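Local atomic coordinates of putative tetrapyrrole (Corrin/porphyrin) methylase (Bacteroides fragilis, PDB entry 3FFY), a protein that probably methylates the 2'-hydroxyl of a cytidine ribose in 16S rRNA using S-adenosyl-L-methionine, and is represented here by the C-terminal half of the protein. Residues L26-R32 with R54-T58; V40-M46 with V109-I113; P68-V74 with T85-S91. All blocks are in the same frame, centred on the assembly; numbering follows the deposited sequence.

Contact 1. Residues L26-R32 with R54-T58; sequences LPQKKGR and RLLKT. With SO4 (sulfate ion), chain B.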
loop_
_atom_site.group_PDB
_atom_site.type_symbol
_atom_site.label_atom_id
_atom_site.label_comp_id
_atom_site.label_asym_id
_atom_site.label_seq_id
_atom_site.Cartn_x
_atom_site.Cartn_y
_atom_site.Cartn_z
ATOM N N LEU A 26 20.753 -7.053 -4.459
ATOM C CA LEU A 26 22.115 -6.624 -4.153
ATOM C C LEU A 26 23.077 -7.786 -4.240
ATOM O O LEU A 26 22.729 -8.953 -3.968
ATOM C CB LEU A 26 22.189 -6.087 -2.746
ATOM C CG LEU A 26 21.792 -4.653 -2.485
ATOM C CD1 LEU A 26 21.517 -4.587 -0.973
ATOM C CD2 LEU A 26 22.957 -3.724 -2.840
ATOM N N PRO A 27 24.301 -7.492 -4.632
ATOM C CA PRO A 27 25.324 -8.483 -4.492
ATOM C C PRO A 27 25.417 -8.921 -3.040
ATOM O O PRO A 27 25.329 -8.087 -2.147
ATOM C CB PRO A 27 26.583 -7.731 -4.897
ATOM C CG PRO A 27 26.108 -6.640 -5.782
ATOM C CD PRO A 27 24.790 -6.246 -5.233
ATOM N N GLN A 28 25.566 -10.220 -2.810
ATOM C CA GLN A 28 25.645 -10.755 -1.453
ATOM C C GLN A 28 26.995 -10.483 -0.833
ATOM O O GLN A 28 27.100 -10.335 0.391
ATOM C CB GLN A 28 25.395 -12.272 -1.444
ATOM C CG GLN A 28 23.946 -12.661 -1.684
ATOM C CD GLN A 28 23.042 -12.340 -0.483
ATOM O OE1 GLN A 28 23.133 -13.011 0.561
ATOM N NE2 GLN A 28 22.157 -11.326 -0.629
ATOM N N LYS A 29 28.031 -10.451 -1.680
ATOM C CA LYS A 29 29.418 -10.331 -1.221
ATOM C C LYS A 29 30.197 -9.425 -2.188
ATOM O O LYS A 29 29.968 -8.213 -2.233
ATOM C CB LYS A 29 30.071 -11.729 -1.058
ATOM C CG LYS A 29 29.374 -12.700 -0.036
ATOM C CD LYS A 29 29.635 -14.231 -0.340
ATOM C CE LYS A 29 28.304 -15.066 -0.510
ATOM N NZ LYS A 29 27.745 -15.170 -1.935
ATOM N N LYS A 30 31.107 -9.994 -2.974
ATOM C CA LYS A 30 31.844 -9.196 -3.949
ATOM C C LYS A 30 30.888 -8.276 -4.730
ATOM O O LYS A 30 29.810 -8.709 -5.168
ATOM C CB LYS A 30 32.673 -10.103 -4.889
ATOM C CG LYS A 30 34.204 -9.873 -4.821
ATOM C CD LYS A 30 34.770 -9.073 -6.044
ATOM C CE LYS A 30 33.739 -8.038 -6.630
ATOM N NZ LYS A 30 34.312 -6.825 -7.318
ATOM N N GLY A 31 31.272 -7.002 -4.837
ATOM C CA GLY A 31 30.522 -6.004 -5.591
ATOM C C GLY A 31 29.461 -5.263 -4.788
ATOM O O GLY A 31 28.884 -4.309 -5.292
ATOM N N ARG A 32 29.208 -5.679 -3.545
ATOM C CA ARG A 32 28.070 -5.148 -2.764
ATOM C C ARG A 32 28.264 -3.745 -2.247
ATOM O O ARG A 32 27.384 -2.899 -2.412
ATOM C CB ARG A 32 27.795 -6.041 -1.581
ATOM C CG ARG A 32 26.632 -5.584 -0.739
ATOM C CD ARG A 32 26.534 -6.504 0.442
ATOM N NE ARG A 32 25.372 -6.205 1.254
ATOM C CZ ARG A 32 24.158 -6.719 1.101
ATOM N NH1 ARG A 32 23.890 -7.586 0.150
ATOM N NH2 ARG A 32 23.192 -6.351 1.941
ATOM N N ARG A 54 17.776 -11.814 4.851
ATOM C CA ARG A 54 18.788 -10.801 4.534
ATOM C C ARG A 54 18.251 -9.397 4.693
ATOM O O ARG A 54 19.012 -8.441 4.654
ATOM C CB ARG A 54 19.298 -10.947 3.094
ATOM C CG ARG A 54 20.584 -11.756 2.944
ATOM C CD ARG A 54 20.340 -13.173 2.510
ATOM N NE ARG A 54 20.423 -13.318 1.049
ATOM C CZ ARG A 54 20.547 -14.483 0.403
ATOM N NH1 ARG A 54 20.607 -15.639 1.070
ATOM N NH2 ARG A 54 20.617 -14.488 -0.926
ATOM N N LEU A 55 16.941 -9.246 4.883
ATOM C CA LEU A 55 16.361 -7.895 4.881
ATOM C C LEU A 55 16.964 -6.935 5.900
ATOM O O LEU A 55 17.276 -5.793 5.562
ATOM C CB LEU A 55 14.835 -7.938 5.069
ATOM C CG LEU A 55 14.095 -6.577 5.026
ATOM C CD1 LEU A 55 14.319 -5.832 3.664
ATOM C CD2 LEU A 55 12.632 -6.790 5.358
ATOM N N LEU A 56 17.143 -7.386 7.144
ATOM C CA LEU A 56 17.562 -6.481 8.204
ATOM C C LEU A 56 18.948 -5.944 7.896
ATOM O O LEU A 56 19.172 -4.752 8.017
ATOM C CB LEU A 56 17.595 -7.175 9.569
ATOM C CG LEU A 56 17.151 -6.458 10.866
ATOM C CD1 LEU A 56 18.053 -6.907 12.030
ATOM C CD2 LEU A 56 16.986 -4.964 10.783
ATOM N N LYS A 57 19.869 -6.813 7.500
ATOM C CA LYS A 57 21.225 -6.374 7.072
ATOM C C LYS A 57 21.147 -5.318 5.969
ATOM O O LYS A 57 21.758 -4.252 6.088
ATOM C CB LYS A 57 22.063 -7.564 6.560
ATOM C CG LYS A 57 23.527 -7.216 6.146
ATOM C CD LYS A 57 24.291 -8.420 5.534
ATOM C CE LYS A 57 25.511 -7.944 4.674
ATOM N NZ LYS A 57 26.437 -9.052 4.308
ATOM N N THR A 58 20.389 -5.627 4.915
ATOM C CA THR A 58 20.236 -4.687 3.799
ATOM C C THR A 58 19.704 -3.315 4.290
ATOM O O THR A 58 20.231 -2.260 3.906
ATOM C CB THR A 58 19.354 -5.277 2.677
ATOM O OG1 THR A 58 20.095 -6.314 2.030
ATOM C CG2 THR A 58 18.993 -4.206 1.659
HETATM S S SO4 B . 32.963 -4.845 -2.677
HETATM O O1 SO4 B . 31.833 -5.184 -1.694
HETATM O O2 SO4 B . 33.297 -6.054 -3.546
HETATM O O3 SO4 B . 34.015 -4.105 -1.894
HETATM O O4 SO4 B . 32.518 -3.756 -3.669
#

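Contact 2. Residues V40-M46 with V109-I113; sequences VDEHRTM and VLAGI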
loop_
_atom_site.group_PDB
_atom_site.type_symbol
_atom_site.label_atom_id
_atom_site.label_comp_id
_atom_site.label_asym_id
_atom_site.label_seq_id
_atom_site.Cartn_x
_atom_site.Cartn_y
_atom_site.Cartn_z
ATOM N N VAL A 40 24.580 6.256 -3.782
ATOM C CA VAL A 40 24.527 7.321 -2.768
ATOM C C VAL A 40 23.957 8.667 -3.262
ATOM O O VAL A 40 23.264 9.336 -2.495
ATOM C CB VAL A 40 25.899 7.457 -2.063
ATOM C CG1 VAL A 40 26.087 8.846 -1.519
ATOM C CG2 VAL A 40 25.995 6.379 -0.965
ATOM N N ASP A 41 24.188 9.015 -4.536
ATOM C CA ASP A 41 23.729 10.280 -5.123
ATOM C C ASP A 41 22.507 10.101 -6.050
ATOM O O ASP A 41 22.148 11.002 -6.805
ATOM C CB ASP A 41 24.907 10.967 -5.854
ATOM C CG ASP A 41 26.078 10.005 -6.127
ATOM O OD1 ASP A 41 27.245 10.467 -6.160
ATOM O OD2 ASP A 41 25.819 8.780 -6.303
ATOM N N GLU A 42 21.860 8.939 -5.975
ATOM C CA GLU A 42 20.719 8.633 -6.831
ATOM C C GLU A 42 19.514 9.416 -6.342
ATOM O O GLU A 42 19.107 9.251 -5.191
ATOM C CB GLU A 42 20.445 7.124 -6.797
ATOM C CG GLU A 42 19.326 6.633 -7.721
ATOM C CD GLU A 42 19.429 7.189 -9.153
ATOM O OE1 GLU A 42 20.385 6.853 -9.893
ATOM O OE2 GLU A 42 18.529 7.959 -9.536
ATOM N N HIS A 43 18.952 10.264 -7.197
ATOM C CA HIS A 43 17.773 11.044 -6.827
ATOM C C HIS A 43 16.442 10.320 -7.105
ATOM O O HIS A 43 15.408 10.726 -6.600
ATOM C CB HIS A 43 17.774 12.412 -7.512
ATOM C CG HIS A 43 18.897 13.321 -7.077
ATOM N ND1 HIS A 43 20.236 12.995 -7.224
ATOM C CD2 HIS A 43 18.878 14.566 -6.533
ATOM C CE1 HIS A 43 20.989 13.992 -6.784
ATOM N NE2 HIS A 43 20.192 14.959 -6.359
ATOM N N ARG A 44 16.455 9.260 -7.913
ATOM C CA ARG A 44 15.229 8.510 -8.237
ATOM C C ARG A 44 14.971 7.447 -7.160
ATOM O O ARG A 44 15.895 6.964 -6.546
ATOM C CB ARG A 44 15.325 7.819 -9.613
ATOM C CG ARG A 44 15.539 8.739 -10.849
ATOM C CD ARG A 44 16.164 7.912 -11.998
ATOM N NE ARG A 44 16.414 8.630 -13.265
ATOM C CZ ARG A 44 15.998 8.200 -14.444
ATOM N NH1 ARG A 44 15.321 7.067 -14.524
ATOM N NH2 ARG A 44 16.254 8.904 -15.535
ATOM N N THR A 45 13.693 7.093 -6.970
ATOM C CA THR A 45 13.285 5.923 -6.185
ATOM C C THR A 45 14.022 4.698 -6.728
ATOM O O THR A 45 14.190 4.558 -7.914
ATOM C CB THR A 45 11.777 5.705 -6.303
ATOM O OG1 THR A 45 11.121 6.879 -5.813
ATOM C CG2 THR A 45 11.316 4.473 -5.516
HETATM N N MSE A 46 14.473 3.834 -5.835
HETATM C CA MSE A 46 15.193 2.620 -6.180
HETATM C C MSE A 46 14.336 1.466 -5.755
HETATM O O MSE A 46 13.693 1.525 -4.700
HETATM C CB MSE A 46 16.514 2.593 -5.444
HETATM C CG MSE A 46 17.453 3.626 -6.049
HETATM SE SE MSE A 46 18.827 4.123 -4.891
HETATM C CE MSE A 46 17.743 5.243 -3.694
ATOM N N VAL A 109 11.295 -0.535 -1.670
ATOM C CA VAL A 109 11.192 0.710 -2.453
ATOM C C VAL A 109 11.783 1.813 -1.604
ATOM O O VAL A 109 11.240 2.164 -0.546
ATOM C CB VAL A 109 9.744 1.040 -2.848
ATOM C CG1 VAL A 109 9.675 2.326 -3.784
ATOM C CG2 VAL A 109 9.160 -0.163 -3.551
ATOM N N LEU A 110 12.942 2.305 -2.046
ATOM C CA LEU A 110 13.767 3.263 -1.327
ATOM C C LEU A 110 13.702 4.630 -2.030
ATOM O O LEU A 110 13.943 4.752 -3.224
ATOM C CB LEU A 110 15.233 2.782 -1.335
ATOM C CG LEU A 110 16.270 3.596 -0.519
ATOM C CD1 LEU A 110 15.984 3.624 1.047
ATOM C CD2 LEU A 110 17.721 3.119 -0.877
ATOM N N ALA A 111 13.399 5.646 -1.254
ATOM C CA ALA A 111 13.393 7.038 -1.714
ATOM C C ALA A 111 14.785 7.438 -2.155
ATOM O O ALA A 111 15.805 7.039 -1.545
ATOM C CB ALA A 111 12.852 7.990 -0.580
ATOM N N GLY A 112 14.845 8.183 -3.248
ATOM C CA GLY A 112 16.123 8.765 -3.651
ATOM C C GLY A 112 16.521 9.990 -2.829
ATOM O O GLY A 112 15.809 10.417 -1.924
ATOM N N ILE A 113 17.646 10.592 -3.199
ATOM C CA ILE A 113 18.124 11.839 -2.604
ATOM C C ILE A 113 17.371 12.996 -3.250
ATOM O O ILE A 113 16.724 13.761 -2.530
ATOM C CB ILE A 113 19.682 11.946 -2.829
ATOM C CG1 ILE A 113 20.397 12.870 -1.830
ATOM C CG2 ILE A 113 19.971 12.378 -4.238
ATOM C CD1 ILE A 113 22.001 12.741 -1.849
HETATM O O HOH W 1 12.368 8.922 -4.212
#

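Contact 3. Residues P68-V74 with T85-S91; sequences PERQVSV and TVRGTLS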
loop_
_atom_site.group_PDB
_atom_site.type_symbol
_atom_site.label_atom_id
_atom_site.label_comp_id
_atom_site.label_asym_id
_atom_site.label_seq_id
_atom_site.Cartn_x
_atom_site.Cartn_y
_atom_site.Cartn_z
ATOM N N PRO A 68 19.569 7.146 8.161
ATOM C CA PRO A 68 18.412 6.440 8.820
ATOM C C PRO A 68 17.033 7.097 8.585
ATOM O O PRO A 68 15.992 6.469 8.759
ATOM C CB PRO A 68 18.765 6.449 10.325
ATOM C CG PRO A 68 19.925 7.367 10.466
ATOM C CD PRO A 68 20.616 7.507 9.117
ATOM N N GLU A 69 17.054 8.355 8.185
ATOM C CA GLU A 69 15.825 9.124 7.972
ATOM C C GLU A 69 15.262 8.932 6.548
ATOM O O GLU A 69 14.167 9.410 6.243
ATOM C CB GLU A 69 16.058 10.627 8.253
ATOM C CG GLU A 69 17.480 11.017 8.738
ATOM C CD GLU A 69 18.555 10.748 7.638
ATOM O OE1 GLU A 69 19.415 9.879 7.837
ATOM O OE2 GLU A 69 18.506 11.371 6.546
ATOM N N ARG A 70 15.984 8.233 5.678
ATOM C CA ARG A 70 15.497 8.031 4.303
ATOM C C ARG A 70 14.240 7.198 4.308
ATOM O O ARG A 70 14.171 6.141 4.953
ATOM C CB ARG A 70 16.525 7.348 3.431
ATOM C CG ARG A 70 16.199 7.305 1.911
ATOM C CD ARG A 70 16.305 8.708 1.230
ATOM N NE ARG A 70 17.660 9.215 1.117
ATOM C CZ ARG A 70 18.552 8.895 0.164
ATOM N NH1 ARG A 70 19.766 9.435 0.218
ATOM N NH2 ARG A 70 18.272 8.046 -0.825
ATOM N N GLN A 71 13.253 7.667 3.552
ATOM C CA GLN A 71 12.000 6.963 3.406
ATOM C C GLN A 71 12.152 5.685 2.607
ATOM O O GLN A 71 12.897 5.613 1.618
ATOM C CB GLN A 71 10.924 7.876 2.803
ATOM C CG GLN A 71 10.441 8.985 3.726
ATOM C CD GLN A 71 9.660 8.444 4.951
ATOM O OE1 GLN A 71 8.837 7.534 4.823
ATOM N NE2 GLN A 71 9.895 9.027 6.120
ATOM N N VAL A 72 11.448 4.647 3.083
ATOM C CA VAL A 72 11.496 3.345 2.508
ATOM C C VAL A 72 10.160 2.653 2.711
ATOM O O VAL A 72 9.362 3.024 3.622
ATOM C CB VAL A 72 12.601 2.525 3.191
ATOM C CG1 VAL A 72 12.306 2.371 4.736
ATOM C CG2 VAL A 72 12.864 1.177 2.472
ATOM N N SER A 73 9.894 1.661 1.860
ATOM C CA SER A 73 8.660 0.860 1.909
ATOM C C SER A 73 9.095 -0.575 1.653
ATOM O O SER A 73 9.767 -0.833 0.639
ATOM C CB SER A 73 7.709 1.268 0.772
ATOM O OG SER A 73 6.409 0.737 0.965
ATOM N N VAL A 74 8.672 -1.498 2.506
ATOM C CA VAL A 74 8.959 -2.896 2.284
ATOM C C VAL A 74 7.620 -3.617 2.132
ATOM O O VAL A 74 6.691 -3.450 2.959
ATOM C CB VAL A 74 9.862 -3.476 3.396
ATOM C CG1 VAL A 74 9.888 -5.028 3.305
ATOM C CG2 VAL A 74 11.281 -2.797 3.337
ATOM N N THR A 85 2.381 -4.115 3.513
ATOM C CA THR A 85 3.412 -3.112 3.388
ATOM C C THR A 85 3.786 -2.490 4.717
ATOM O O THR A 85 2.915 -2.249 5.575
ATOM C CB THR A 85 2.976 -2.025 2.376
ATOM O OG1 THR A 85 2.838 -2.646 1.110
ATOM C CG2 THR A 85 3.995 -0.901 2.231
ATOM N N VAL A 86 5.101 -2.281 4.892
ATOM C CA VAL A 86 5.685 -1.534 6.043
ATOM C C VAL A 86 6.429 -0.340 5.491
ATOM O O VAL A 86 7.330 -0.511 4.640
ATOM C CB VAL A 86 6.597 -2.397 6.930
ATOM C CG1 VAL A 86 7.100 -1.570 8.134
ATOM C CG2 VAL A 86 5.798 -3.712 7.437
ATOM N N ARG A 87 6.016 0.864 5.885
ATOM C CA ARG A 87 6.638 2.098 5.361
ATOM C C ARG A 87 6.941 3.090 6.455
ATOM O O ARG A 87 6.179 3.221 7.409
ATOM C CB ARG A 87 5.827 2.756 4.194
ATOM C CG ARG A 87 4.320 2.531 4.171
ATOM C CD ARG A 87 3.628 3.319 3.032
ATOM N NE ARG A 87 3.620 4.759 3.309
ATOM C CZ ARG A 87 2.666 5.424 3.975
ATOM N NH1 ARG A 87 1.575 4.811 4.448
ATOM N NH2 ARG A 87 2.801 6.732 4.170
ATOM N N GLY A 88 8.066 3.777 6.301
ATOM C CA GLY A 88 8.517 4.787 7.212
ATOM C C GLY A 88 9.952 5.147 6.881
ATOM O O GLY A 88 10.396 4.997 5.751
ATOM N N THR A 89 10.663 5.638 7.870
ATOM C CA THR A 89 12.087 5.876 7.714
ATOM C C THR A 89 12.813 4.518 7.785
ATOM O O THR A 89 12.254 3.491 8.273
ATOM C CB THR A 89 12.592 6.786 8.770
ATOM O OG1 THR A 89 12.533 6.108 10.033
ATOM C CG2 THR A 89 11.764 8.141 8.851
ATOM N N LEU A 90 14.044 4.491 7.274
ATOM C CA LEU A 90 14.871 3.301 7.420
ATOM C C LEU A 90 14.991 2.903 8.927
ATOM O O LEU A 90 14.939 1.727 9.283
ATOM C CB LEU A 90 16.270 3.521 6.795
ATOM C CG LEU A 90 16.377 3.370 5.273
ATOM C CD1 LEU A 90 17.818 3.824 4.776
ATOM C CD2 LEU A 90 16.045 1.953 4.847
ATOM N N SER A 91 15.152 3.894 9.768
ATOM C CA SER A 91 15.223 3.703 11.211
ATOM C C SER A 91 13.976 2.970 11.783
ATOM O O SER A 91 14.089 1.994 12.511
ATOM C CB SER A 91 15.388 5.070 11.891
ATOM O OG SER A 91 15.600 4.900 13.269
#

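Contact 1. Residues L26-R32 with R54-T58
R32 reaches out of the first turn of its helix to T58, and its side chain carries this contact. CG stands anti to the backbone N (chi1 -179°) and the chain stays extended as far as NE, which sends the guanidinium straight across to the helix that begins at L55. R32 CB lies on the sulfate side, 4.1 Å from SO4 O1. Farther along, R32 NE meets the aliphatic end of K57, with K57 CE 3.8 Å away over one face of the guanidinium. At the tip the two terminal nitrogens part company. R32 NH2 donates to T58 OG1 (3.1 Å), the hydroxyl lying close to the guanidinium plane, while R32 NH1 turns back to P27 O in its own segment (2.8 Å). Since Q61 OE1 takes a further hydrogen bond from R32 NE, all three nitrogens are engaged and the rotation of the group is fixed.

T58 OG1 is also hydrogen-bonded to E50 OE1. The like charges R32 NE and K57 NZ are 4.3 Å apart. Next to this polar cluster L26 and T58 meet tip to tip, L26 CD1 lying 3.7 Å from T58 CG2. At the other end of the segment G31, the N-cap residue, gives its N-H to SO4 O2 (G31 N to O2 2.6 Å, 170°); the N-H groups of G31, M33 and T34 at the start of helix 32-38 together hold this sulfate, probably from the crystallisation liquor.

The contact thus ties the loop between strand 20-24 and helix 32-38 to the first turn of helix 55-66, with L26 lying against K35 and L36 and T58 packing on I108 of strand 106-110.

Contact 2. Residues V40-M46 with V109-I113
M46, a selenomethionine, and L110 run alongside each other on one face of the sheet, from neighbouring antiparallel strands. Their backbones form a hydrogen-bonded pair: M46 N donates to L110 O (2.8 Å), and L110 N to M46 O (2.9 Å). A bend at chi3 (-75°) brings the methyl of M46 back toward its neighbour, where M46 CE rests 3.5 Å from L110 CD2 and also comes near A111 O. L110 extends this apolar patch to F62 and F66 of helix 55-66.

T45 and V109 meet at an angle through T45 CG2 and V109 CG1, a tight methyl pair beside L10 of helix 6-12. T45 OG1 is turned elsewhere: it bonds to P16 O and receives a water hydrogen (2.9 Å), and the same water accepts from G112 N (2.8 Å).

Beyond the strands the two segments still run together. I113 N donates an almost straight bond to E42 O (2.8 Å, 174°). The I113 methyl CG2 is modelled over the face of the H43 ring, though so close that its exact position is doubtful. G112 CA comes close to the carbonyl oxygens of E42, H43 and R44, a place where its lack of a side chain matters.

The chemistry is therefore graded along the contact: paired main-chain bonds and buried methyls at the sheet end, then a water bridge at G112 and a single backbone bond that ties I113, the exposed last modelled residue, to the loop that follows helix 32-38.

Contact 3. Residues P68-V74 with T85-S91
V74 N donates to V86 O over 2.7 Å, and V86 N answers to V74 O at 2.8 Å. This is one rung of the antiparallel beta hairpin formed by strands 71-77 and 82-87; within it the segments 71-74 and 85-87 make an angle of 168° between their N-to-C directions. A second hydrogen-bonded pair, V72 with G88, continues the ladder, V72 N donating to G88 O (2.9 Å).

At G88 the chain turns a corner toward helix 90-99. T89 is its N-cap, and the helix start is pinned to the loop 68-70 that leads into strand 71-77 by two further bonds, L90 N to R70 O and S91 N to P68 O (2.9 Å), the latter on a lone pair of the proline carbonyl. L90 crosses V72 at about a right angle, and carries the apolar surface on to L59 and F62 of helix 55-66.

On the other face of the hairpin are S73 and R87. The outer strand does not end the sheet: T85 and V86 pair with an antiparallel strand of the second subunit, which carries the sheet across the dimer interface.

V72 CG1, set between its backbone N and carbonyl carbon (chi1 61°), lies 3.8 Å from L90 CD2.

In this C-terminal part of an RsmI protein of the tetrapyrrole methylase family, all three contacts gather round one mixed sheet, in which strand 106-110 lies between 45-50 and 71-77. Contacts 2 and 3 are close, their centres about 12 Å apart, and join directly: V109 N meets S73 O, and R70 NH2 reaches A111 O. Contact 1 lies on the helical side, its centre about 17 Å from that of contact 2 and 18 Å from that of contact 3, which it touches where L55 packs on V74. Along the chain contacts 1 and 2 interleave, whereas contact 3 follows contact 1 and falls between the two segments of contact 2. Helix 55-66 borders all three.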